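Long-range contacts in CREG-like beta-barrel domain-containing protein (Agrobacterium tumefaciens, PDB 3DNH), which is of unknown function but has a CREG-like beta-barrel related to the FMN-binding split barrels, with no cofactor binding established: residues 41-49 with 81-92; 30-40 with 225-236. One frame throughout, in Å; residues are numbered along the deposited sequence. Where two conformers were deposited one is given.

Contact 1: residues 41-49 with 81-92; sequences TAALATLDP and RNMETDARISVT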
loop_
_atom_site.group_PDB
_atom_site.type_symbol
_atom_site.label_atom_id
_atom_site.label_comp_id
_atom_site.label_asym_id
_atom_site.label_seq_id
_atom_site.Cartn_x
_atom_site.Cartn_y
_atom_site.Cartn_z
ATOM N N THR A 41 -3.551 5.490 3.371
ATOM C CA THR A 41 -2.302 5.182 2.704
ATOM C C THR A 41 -2.537 4.871 1.234
ATOM O O THR A 41 -3.539 4.252 0.875
ATOM C CB THR A 41 -1.551 4.038 3.399
ATOM O OG1 THR A 41 -1.393 4.363 4.787
ATOM C CG2 THR A 41 -0.152 3.861 2.800
ATOM N N ALA A 42 -1.627 5.380 0.406
ATOM C CA ALA A 42 -1.646 5.223 -1.029
ATOM C C ALA A 42 -0.280 4.738 -1.541
ATOM O O ALA A 42 0.746 5.166 -1.054
ATOM C CB ALA A 42 -1.962 6.565 -1.673
ATOM N N ALA A 43 -0.301 3.819 -2.495
ATOM C CA ALA A 43 0.836 3.539 -3.323
ATOM C C ALA A 43 0.952 4.690 -4.326
ATOM O O ALA A 43 -0.043 5.209 -4.828
ATOM C CB ALA A 43 0.610 2.211 -4.042
ATOM N N LEU A 44 2.182 5.125 -4.591
ATOM C CA LEU A 44 2.444 6.233 -5.488
ATOM C C LEU A 44 3.532 5.728 -6.415
ATOM O O LEU A 44 4.606 5.289 -5.934
ATOM C CB LEU A 44 3.062 7.404 -4.700
ATOM C CG LEU A 44 3.040 8.852 -5.221
ATOM C CD1 LEU A 44 4.309 9.644 -4.811
ATOM C CD2 LEU A 44 2.697 9.045 -6.701
ATOM N N ALA A 45 3.263 5.827 -7.709
ATOM C CA ALA A 45 4.220 5.500 -8.737
ATOM C C ALA A 45 4.599 6.736 -9.547
ATOM O O ALA A 45 3.759 7.577 -9.911
ATOM C CB ALA A 45 3.681 4.384 -9.654
ATOM N N THR A 46 5.874 6.768 -9.905
ATOM C CA THR A 46 6.533 7.908 -10.466
ATOM C C THR A 46 7.436 7.286 -11.561
ATOM O O THR A 46 7.620 6.056 -11.603
ATOM C CB THR A 46 7.223 8.489 -9.212
ATOM O OG1 THR A 46 6.655 9.734 -8.764
ATOM C CG2 THR A 46 8.664 8.291 -9.058
ATOM N N LEU A 47 7.966 8.107 -12.467
ATOM C CA LEU A 47 8.831 7.586 -13.539
ATOM C C LEU A 47 10.277 8.036 -13.385
ATOM O O LEU A 47 10.559 9.220 -13.157
ATOM C CB LEU A 47 8.306 7.982 -14.935
ATOM C CG LEU A 47 6.925 7.500 -15.436
ATOM C CD1 LEU A 47 6.566 8.217 -16.759
ATOM C CD2 LEU A 47 6.869 5.972 -15.634
ATOM N N ASP A 48 11.201 7.093 -13.537
ATOM C CA ASP A 48 12.596 7.429 -13.507
ATOM C C ASP A 48 12.992 8.150 -14.800
ATOM O O ASP A 48 12.698 7.676 -15.903
ATOM C CB ASP A 48 13.454 6.217 -13.248
ATOM C CG ASP A 48 14.891 6.589 -12.962
ATOM O OD1 ASP A 48 15.638 6.880 -13.929
ATOM O OD2 ASP A 48 15.267 6.617 -11.769
ATOM N N PRO A 49 13.642 9.324 -14.665
ATOM C CA PRO A 49 14.012 10.131 -15.844
ATOM C C PRO A 49 15.027 9.532 -16.819
ATOM O O PRO A 49 15.081 9.974 -17.970
ATOM C CB PRO A 49 14.547 11.424 -15.242
ATOM C CG PRO A 49 14.867 11.129 -13.853
ATOM C CD PRO A 49 13.999 9.992 -13.403
ATOM N N ARG A 81 11.997 14.135 -6.946
ATOM C CA ARG A 81 12.851 14.341 -8.098
ATOM C C ARG A 81 12.151 13.881 -9.367
ATOM O O ARG A 81 12.111 14.635 -10.357
ATOM C CB ARG A 81 14.189 13.583 -7.943
ATOM C CG ARG A 81 15.364 13.986 -8.914
ATOM C CD ARG A 81 15.351 13.257 -10.284
ATOM N NE ARG A 81 15.072 11.813 -10.133
ATOM C CZ ARG A 81 15.973 10.900 -9.809
ATOM N NH1 ARG A 81 17.249 11.250 -9.615
ATOM N NH2 ARG A 81 15.607 9.629 -9.686
ATOM N N ASN A 82 11.645 12.643 -9.355
ATOM C CA ASN A 82 11.039 12.059 -10.564
ATOM C C ASN A 82 9.911 12.946 -11.058
ATOM O O ASN A 82 9.857 13.295 -12.253
ATOM C CB ASN A 82 10.543 10.622 -10.330
ATOM C CG ASN A 82 11.673 9.629 -10.147
ATOM O OD1 ASN A 82 12.812 9.926 -10.473
ATOM N ND2 ASN A 82 11.367 8.447 -9.589
HETATM N N MSE A 83 9.053 13.349 -10.121
HETATM C CA MSE A 83 7.937 14.242 -10.400
HETATM C C MSE A 83 8.337 15.636 -10.931
HETATM O O MSE A 83 7.616 16.199 -11.741
HETATM C CB MSE A 83 7.032 14.359 -9.168
HETATM C CG MSE A 83 6.227 13.088 -8.898
HETATM SE SE MSE A 83 4.937 13.249 -7.433
HETATM C CE MSE A 83 6.180 13.284 -5.877
ATOM N N GLU A 84 9.489 16.171 -10.507
ATOM C CA GLU A 84 10.061 17.384 -11.148
ATOM C C GLU A 84 10.308 17.122 -12.630
ATOM O O GLU A 84 9.925 17.913 -13.482
ATOM C CB GLU A 84 11.409 17.813 -10.536
ATOM C CG GLU A 84 11.376 18.744 -9.331
ATOM C CD GLU A 84 10.268 19.822 -9.379
ATOM O OE1 GLU A 84 10.568 20.988 -9.735
ATOM O OE2 GLU A 84 9.093 19.500 -9.028
ATOM N N THR A 85 10.959 16.002 -12.917
ATOM C CA THR A 85 11.341 15.639 -14.282
ATOM C C THR A 85 10.141 15.278 -15.197
ATOM O O THR A 85 10.165 15.608 -16.379
ATOM C CB THR A 85 12.422 14.523 -14.288
ATOM O OG1 THR A 85 11.926 13.340 -13.655
ATOM C CG2 THR A 85 13.689 14.978 -13.543
ATOM N N ASP A 86 9.097 14.642 -14.637
ATOM C CA ASP A 86 7.944 14.124 -15.391
ATOM C C ASP A 86 6.774 13.959 -14.412
ATOM O O ASP A 86 6.854 13.159 -13.454
ATOM C CB ASP A 86 8.315 12.767 -16.015
ATOM C CG ASP A 86 7.242 12.206 -16.956
ATOM O OD1 ASP A 86 6.027 12.433 -16.772
ATOM O OD2 ASP A 86 7.643 11.487 -17.896
ATOM N N ALA A 87 5.690 14.703 -14.649
ATOM C CA ALA A 87 4.589 14.764 -13.673
ATOM C C ALA A 87 3.592 13.598 -13.752
ATOM O O ALA A 87 2.686 13.535 -12.942
ATOM C CB ALA A 87 3.842 16.132 -13.764
ATOM N N ARG A 88 3.740 12.692 -14.722
ATOM C CA ARG A 88 2.837 11.545 -14.855
ATOM C C ARG A 88 3.022 10.578 -13.680
ATOM O O ARG A 88 4.142 10.093 -13.414
ATOM C CB ARG A 88 3.048 10.817 -16.182
ATOM C CG ARG A 88 2.697 11.675 -17.377
ATOM C CD ARG A 88 2.930 10.915 -18.648
ATOM N NE ARG A 88 4.343 10.698 -18.886
ATOM C CZ ARG A 88 4.833 9.979 -19.892
ATOM N NH1 ARG A 88 6.138 9.864 -20.023
ATOM N NH2 ARG A 88 4.028 9.377 -20.763
ATOM N N ILE A 89 1.933 10.351 -12.950
ATOM C CA ILE A 89 1.935 9.495 -11.742
ATOM C C ILE A 89 0.733 8.564 -11.724
ATOM O O ILE A 89 -0.233 8.764 -12.479
ATOM C CB ILE A 89 1.942 10.324 -10.404
ATOM C CG1 ILE A 89 0.676 11.182 -10.199
ATOM C CG2 ILE A 89 3.205 11.227 -10.339
ATOM C CD1 ILE A 89 0.484 11.649 -8.688
ATOM N N SER A 90 0.793 7.545 -10.856
ATOM C CA SER A 90 -0.357 6.707 -10.558
ATOM C C SER A 90 -0.434 6.507 -9.042
ATOM O O SER A 90 0.598 6.386 -8.387
ATOM C CB SER A 90 -0.251 5.350 -11.268
ATOM O OG SER A 90 -1.395 4.536 -11.010
ATOM N N VAL A 91 -1.650 6.454 -8.486
ATOM C CA VAL A 91 -1.816 6.115 -7.056
ATOM C C VAL A 91 -2.821 4.992 -6.912
ATOM O O VAL A 91 -3.732 4.882 -7.734
ATOM C CB VAL A 91 -2.282 7.325 -6.175
ATOM C CG1 VAL A 91 -1.303 8.450 -6.249
ATOM C CG2 VAL A 91 -3.669 7.832 -6.622
ATOM N N THR A 92 -2.613 4.132 -5.923
ATOM C CA THR A 92 -3.622 3.145 -5.584
ATOM C C THR A 92 -3.998 3.371 -4.147
ATOM O O THR A 92 -3.156 3.367 -3.264
ATOM C CB THR A 92 -3.198 1.702 -5.852
ATOM O OG1 THR A 92 -2.918 1.574 -7.254
ATOM C CG2 THR A 92 -4.336 0.666 -5.450
HETATM O O HOH W 1 6.912 10.723 -12.564
HETATM O O HOH W 2 10.833 11.275 -14.682
HETATM O O HOH W 3 13.774 6.677 -9.512
#
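A43 pairs with T92 and A45 with S90 as antiparallel hydrogen-bonded pairs, with the non-hydrogen-bonded pair L44-V91 between them. This is the seam at which strands 41-47 and 88-93 close the six-stranded barrel, and it illustrates how a closing edge can be joined by backbone and sealed by side chains. A45 N reaches S90 O at 2.8 Å, almost straight (168°). Beyond this ladder the strands part, and water 1 bridges them, accepting from L47 N and donating to D86 O and R88 O. L44 CD2 lies 4.0 Å from I89 CD1, and L44 CD1 meets CE of selenomethionine M83.

N82, on the last turn of helix 78-85, can be traced outward. Its CB rests 3.2 Å from L47 O, and CG stays equally near that carbonyl. OD1 touches P49 CD at 3.2 Å and accepts from R81 NE and NH2, both approaching from one face of the amide. ND2 donates to water 3, which passes a bond on to D48 OD2. With CG beside the backbone N (chi1 -70°), the amide is directed at the chain leaving the strand. P49 CG covers a face of the R81 guanidinium, whose NH2 makes a long salt bridge to D48 OD2 (3.7 Å). L47 CD1 lies 3.6 Å from D86 OD2, beside the side-on salt bridge in which R88 NE and NH1 each take a syn lone pair of D86.

Strands 54-63 and 106-115 flank the seam. L44, M83 and I89 converge on F71 of strand 69-74, whereas A43 packs on A43 of the second subunit and S90 and T92 hydrogen-bond to its T56; T12 of that subunit binds D48 and R81.

Contact 2: residues 30-40 with 225-236; sequences RVARDVLHTSR and DLASASDLARLW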
loop_
_atom_site.group_PDB
_atom_site.type_symbol
_atom_site.label_atom_id
_atom_site.label_comp_id
_atom_site.label_asym_id
_atom_site.label_seq_id
_atom_site.Cartn_x
_atom_site.Cartn_y
_atom_site.Cartn_z
ATOM N N ARG A 30 -19.853 4.348 -6.470
ATOM C CA ARG A 30 -20.036 4.497 -5.034
ATOM C C ARG A 30 -18.922 3.809 -4.224
ATOM O O ARG A 30 -18.300 4.436 -3.358
ATOM C CB ARG A 30 -21.449 4.015 -4.646
ATOM C CG ARG A 30 -21.632 3.804 -3.164
ATOM C CD ARG A 30 -21.288 5.036 -2.283
ATOM N NE ARG A 30 -22.321 5.110 -1.252
ATOM C CZ ARG A 30 -22.300 4.458 -0.095
ATOM N NH1 ARG A 30 -21.252 3.722 0.256
ATOM N NH2 ARG A 30 -23.314 4.589 0.726
ATOM N N VAL A 31 -18.616 2.552 -4.538
ATOM C CA VAL A 31 -17.475 1.875 -3.901
ATOM C C VAL A 31 -16.173 2.669 -4.101
ATOM O O VAL A 31 -15.365 2.828 -3.171
ATOM C CB VAL A 31 -17.302 0.412 -4.440
ATOM C CG1 VAL A 31 -15.980 -0.177 -3.996
ATOM C CG2 VAL A 31 -18.439 -0.477 -3.979
ATOM N N ALA A 32 -15.965 3.167 -5.326
ATOM C CA ALA A 32 -14.821 4.017 -5.640
ATOM C C ALA A 32 -14.736 5.298 -4.810
ATOM O O ALA A 32 -13.676 5.622 -4.303
ATOM C CB ALA A 32 -14.810 4.368 -7.155
ATOM N N ARG A 33 -15.845 6.017 -4.683
ATOM C CA ARG A 33 -15.879 7.280 -3.952
ATOM C C ARG A 33 -15.671 7.032 -2.467
ATOM O O ARG A 33 -15.086 7.856 -1.772
ATOM C CB ARG A 33 -17.172 8.061 -4.248
ATOM C CG ARG A 33 -17.084 8.794 -5.590
ATOM C CD ARG A 33 -18.335 9.625 -5.892
ATOM N NE ARG A 33 -18.293 10.883 -5.146
ATOM C CZ ARG A 33 -19.370 11.596 -4.885
ATOM N NH1 ARG A 33 -20.531 11.171 -5.353
ATOM N NH2 ARG A 33 -19.278 12.735 -4.190
ATOM N N ASP A 34 -16.108 5.875 -1.998
ATOM C CA ASP A 34 -15.897 5.491 -0.606
ATOM C C ASP A 34 -14.445 5.195 -0.333
ATOM O O ASP A 34 -13.903 5.661 0.660
ATOM C CB ASP A 34 -16.743 4.278 -0.221
ATOM C CG ASP A 34 -17.108 4.279 1.248
ATOM O OD1 ASP A 34 -17.601 5.328 1.746
ATOM O OD2 ASP A 34 -16.927 3.226 1.903
ATOM N N VAL A 35 -13.798 4.455 -1.228
ATOM C CA VAL A 35 -12.341 4.205 -1.105
ATOM C C VAL A 35 -11.578 5.510 -1.189
ATOM O O VAL A 35 -10.560 5.720 -0.485
ATOM C CB VAL A 35 -11.819 3.257 -2.228
ATOM C CG1 VAL A 35 -10.302 3.081 -2.134
ATOM C CG2 VAL A 35 -12.505 1.895 -2.128
ATOM N N LEU A 36 -12.022 6.372 -2.102
ATOM C CA LEU A 36 -11.403 7.657 -2.266
ATOM C C LEU A 36 -11.367 8.441 -0.949
ATOM O O LEU A 36 -10.310 9.009 -0.578
ATOM C CB LEU A 36 -12.104 8.481 -3.329
ATOM C CG LEU A 36 -11.647 9.926 -3.539
ATOM C CD1 LEU A 36 -10.277 10.040 -4.163
ATOM C CD2 LEU A 36 -12.733 10.590 -4.428
ATOM N N HIS A 37 -12.487 8.443 -0.249
ATOM C CA HIS A 37 -12.619 9.299 0.915
ATOM C C HIS A 37 -12.105 8.699 2.217
ATOM O O HIS A 37 -11.930 9.422 3.216
ATOM C CB HIS A 37 -14.062 9.776 1.064
ATOM C CG HIS A 37 -14.429 10.894 0.110
ATOM N ND1 HIS A 37 -14.388 12.226 0.476
ATOM C CD2 HIS A 37 -14.837 10.877 -1.185
ATOM C CE1 HIS A 37 -14.728 12.984 -0.562
ATOM N NE2 HIS A 37 -15.012 12.188 -1.579
ATOM N N THR A 38 -11.928 7.387 2.230
ATOM C CA THR A 38 -11.667 6.697 3.478
ATOM C C THR A 38 -10.332 5.959 3.464
ATOM O O THR A 38 -10.056 5.156 4.370
ATOM C CB THR A 38 -12.826 5.724 3.889
ATOM O OG1 THR A 38 -13.012 4.715 2.870
ATOM C CG2 THR A 38 -14.150 6.481 4.117
ATOM N N SER A 39 -9.511 6.207 2.460
ATOM C CA SER A 39 -8.156 5.587 2.443
ATOM C C SER A 39 -7.074 6.551 2.932
ATOM O O SER A 39 -6.934 7.638 2.375
ATOM C CB SER A 39 -7.821 5.024 1.035
ATOM O OG SER A 39 -8.860 4.111 0.629
ATOM N N ARG A 40 -6.322 6.158 3.973
ATOM C CA ARG A 40 -5.161 6.950 4.459
ATOM C C ARG A 40 -3.903 6.745 3.621
ATOM O O ARG A 40 -3.251 7.699 3.222
ATOM C CB ARG A 40 -4.800 6.667 5.938
ATOM C CG ARG A 40 -5.512 7.579 6.977
ATOM C CD ARG A 40 -4.940 7.354 8.478
ATOM N NE ARG A 40 -5.191 8.520 9.332
ATOM C CZ ARG A 40 -6.189 8.612 10.199
ATOM N NH1 ARG A 40 -6.335 9.711 10.933
ATOM N NH2 ARG A 40 -7.021 7.583 10.381
ATOM N N ASP A 225 -16.730 13.915 5.816
ATOM C CA ASP A 225 -15.591 13.061 5.998
ATOM C C ASP A 225 -15.227 13.208 7.429
ATOM O O ASP A 225 -15.262 14.330 7.951
ATOM C CB ASP A 225 -14.427 13.502 5.119
ATOM C CG ASP A 225 -14.568 13.014 3.652
ATOM O OD1 ASP A 225 -15.467 12.228 3.309
ATOM O OD2 ASP A 225 -13.739 13.417 2.853
ATOM N N LEU A 226 -14.847 12.088 8.061
ATOM C CA LEU A 226 -14.357 12.083 9.464
ATOM C C LEU A 226 -13.047 11.343 9.614
ATOM O O LEU A 226 -12.749 10.445 8.822
ATOM C CB LEU A 226 -15.410 11.499 10.429
ATOM C CG LEU A 226 -16.800 12.115 10.247
ATOM C CD1 LEU A 226 -17.701 11.135 9.578
ATOM C CD2 LEU A 226 -17.296 12.533 11.608
ATOM N N ALA A 227 -12.252 11.741 10.616
ATOM C CA ALA A 227 -11.039 11.038 10.963
ATOM C C ALA A 227 -10.896 10.804 12.473
ATOM O O ALA A 227 -11.363 11.606 13.314
ATOM C CB ALA A 227 -9.768 11.758 10.378
ATOM N N SER A 228 -10.285 9.663 12.793
ATOM C CA SER A 228 -9.773 9.368 14.131
ATOM C C SER A 228 -8.310 9.066 13.921
ATOM O O SER A 228 -7.810 9.211 12.806
ATOM C CB SER A 228 -10.477 8.169 14.731
ATOM O OG SER A 228 -10.099 6.983 14.055
ATOM N N ALA A 229 -7.613 8.657 14.982
ATOM C CA ALA A 229 -6.207 8.303 14.879
ATOM C C ALA A 229 -5.918 7.080 13.979
ATOM O O ALA A 229 -4.995 7.126 13.169
ATOM C CB ALA A 229 -5.617 8.091 16.253
ATOM N N SER A 230 -6.690 5.998 14.131
ATOM C CA SER A 230 -6.477 4.779 13.336
ATOM C C SER A 230 -7.355 4.630 12.088
ATOM O O SER A 230 -7.001 3.849 11.200
ATOM C CB SER A 230 -6.581 3.519 14.206
ATOM O OG SER A 230 -7.883 3.362 14.754
ATOM N N ASP A 231 -8.459 5.388 11.997
ATOM C CA ASP A 231 -9.439 5.196 10.920
ATOM C C ASP A 231 -9.984 6.462 10.239
ATOM O O ASP A 231 -9.845 7.573 10.730
ATOM C CB ASP A 231 -10.603 4.348 11.437
ATOM C CG ASP A 231 -11.163 3.393 10.377
ATOM O OD1 ASP A 231 -12.021 2.563 10.766
ATOM O OD2 ASP A 231 -10.751 3.444 9.173
ATOM N N LEU A 232 -10.606 6.271 9.078
ATOM C CA LEU A 232 -11.305 7.338 8.351
ATOM C C LEU A 232 -12.719 6.834 8.072
ATOM O O LEU A 232 -12.908 5.616 7.836
ATOM C CB LEU A 232 -10.605 7.684 7.005
ATOM C CG LEU A 232 -9.145 8.165 7.017
ATOM C CD1 LEU A 232 -8.602 8.283 5.591
ATOM C CD2 LEU A 232 -8.967 9.485 7.796
ATOM N N ALA A 233 -13.675 7.764 8.061
ATOM C CA ALA A 233 -15.073 7.465 7.736
ATOM C C ALA A 233 -15.647 8.523 6.795
ATOM O O ALA A 233 -15.139 9.687 6.731
ATOM C CB ALA A 233 -15.934 7.379 9.024
ATOM N N ARG A 234 -16.652 8.105 6.020
ATOM C CA ARG A 234 -17.459 9.032 5.235
ATOM C C ARG A 234 -18.939 8.718 5.428
ATOM O O ARG A 234 -19.394 7.608 5.125
ATOM C CB ARG A 234 -17.105 9.026 3.728
ATOM C CG ARG A 234 -17.953 10.082 3.005
ATOM C CD ARG A 234 -17.576 10.280 1.611
ATOM N NE ARG A 234 -18.412 11.235 0.877
ATOM C CZ ARG A 234 -18.411 12.574 0.976
ATOM N NH1 ARG A 234 -17.636 13.232 1.856
ATOM N NH2 ARG A 234 -19.215 13.268 0.148
ATOM N N LEU A 235 -19.685 9.701 5.913
ATOM C CA LEU A 235 -21.163 9.570 6.057
ATOM C C LEU A 235 -21.813 10.188 4.828
ATOM O O LEU A 235 -21.632 11.370 4.594
ATOM C CB LEU A 235 -21.667 10.268 7.331
ATOM C CG LEU A 235 -23.176 10.183 7.720
ATOM C CD1 LEU A 235 -23.643 8.776 7.834
ATOM C CD2 LEU A 235 -23.447 10.929 9.055
ATOM N N TRP A 236 -22.576 9.399 4.054
ATOM C CA TRP A 236 -23.267 9.929 2.892
ATOM C C TRP A 236 -24.638 10.453 3.213
ATOM O O TRP A 236 -25.420 9.789 3.911
ATOM C CB TRP A 236 -23.372 8.877 1.790
ATOM C CG TRP A 236 -22.000 8.442 1.305
ATOM C CD1 TRP A 236 -21.192 7.466 1.864
ATOM C CD2 TRP A 236 -21.275 8.969 0.190
ATOM N NE1 TRP A 236 -20.031 7.325 1.138
ATOM C CE2 TRP A 236 -20.040 8.242 0.113
ATOM C CE3 TRP A 236 -21.542 9.968 -0.764
ATOM C CZ2 TRP A 236 -19.072 8.497 -0.881
ATOM C CZ3 TRP A 236 -20.561 10.223 -1.781
ATOM C CH2 TRP A 236 -19.357 9.493 -1.818
HETATM O O HOH W 4 -12.628 10.491 5.725
HETATM O O HOH W 5 -7.367 5.204 8.536
#
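T38 and L232 bring their CA atoms to 4.9 Å where helix 30-38 passes strand 232-236, the axes 7.7 Å apart and their directions 135° from each other. The strand is the second arm of a beta hairpin, 223-227 with 232-236, at the edge of a three-stranded antiparallel sheet, and the packing shows how a helix can be fixed to such an edge through arginines and flat rings.

W236 lies among three residues of the helix. The R30 guanidinium stacks on one face of the indole, planes 12° apart, as a cation-pi pair, while R234 NE sits over the opposite face. R33 comes differently: its CB packs 3.6 Å from W236 CH2, and its guanidinium stands nearly perpendicular to the ring (85°), with W236 CZ3 over its centre and NH2 held by D222 in a salt bridge. In one of the two conformers deposited for D34, OD1 accepts from W236 NE1 in the ring plane; the bond is uncertain to that extent.

One turn on, H37 ND1 donates to the syn lone pair of D225 OD2 at 2.7 Å. The extended R234 side chain lies along a face of that imidazole, CD making a CH-pi contact and the guanidinium stacking. R234 NH1 bridges to D225 OD1 at 2.8 Å, and its NH2 to D220, so the carboxylate that accepts the imidazole N-H also helps fix the group stacked on it.

After the helix, R40 reaches over L232, CG touching L232 CD1 at 3.5 Å, and enters the hairpin turn. L232 CD2 covers one face of its guanidinium and A229 O the other. NH1 donates to R131 O and comes so close to S228 O that this bond is doubtful in detail, and NH2 binds D231 O only weakly. Water 5 adds to the grip, accepting from R40 NH2 and donating to S230 O, each at 3.0 Å.

How the contacts relate
From the N terminus, the chain enters contact 2 first, in helix 28-38, and passes almost directly into strand 41-47 of contact 1. Contact 1 then closes a short loop: strands 54-63 and 69-74 and the start of helix 78-85 intervene before strand 88-93 returns to complete the barrel beside the second subunit. Contact 2 stays open much longer, closing only when the hairpin 223-236 comes back to the helix, so the first loop lies wholly within the second. Their centres are about 23 Å apart, and adjacency in sequence is what joins them. Contact 1 shuts the barrel upon itself; contact 2 ties the small three-stranded sheet to the helix that leads into the barrel.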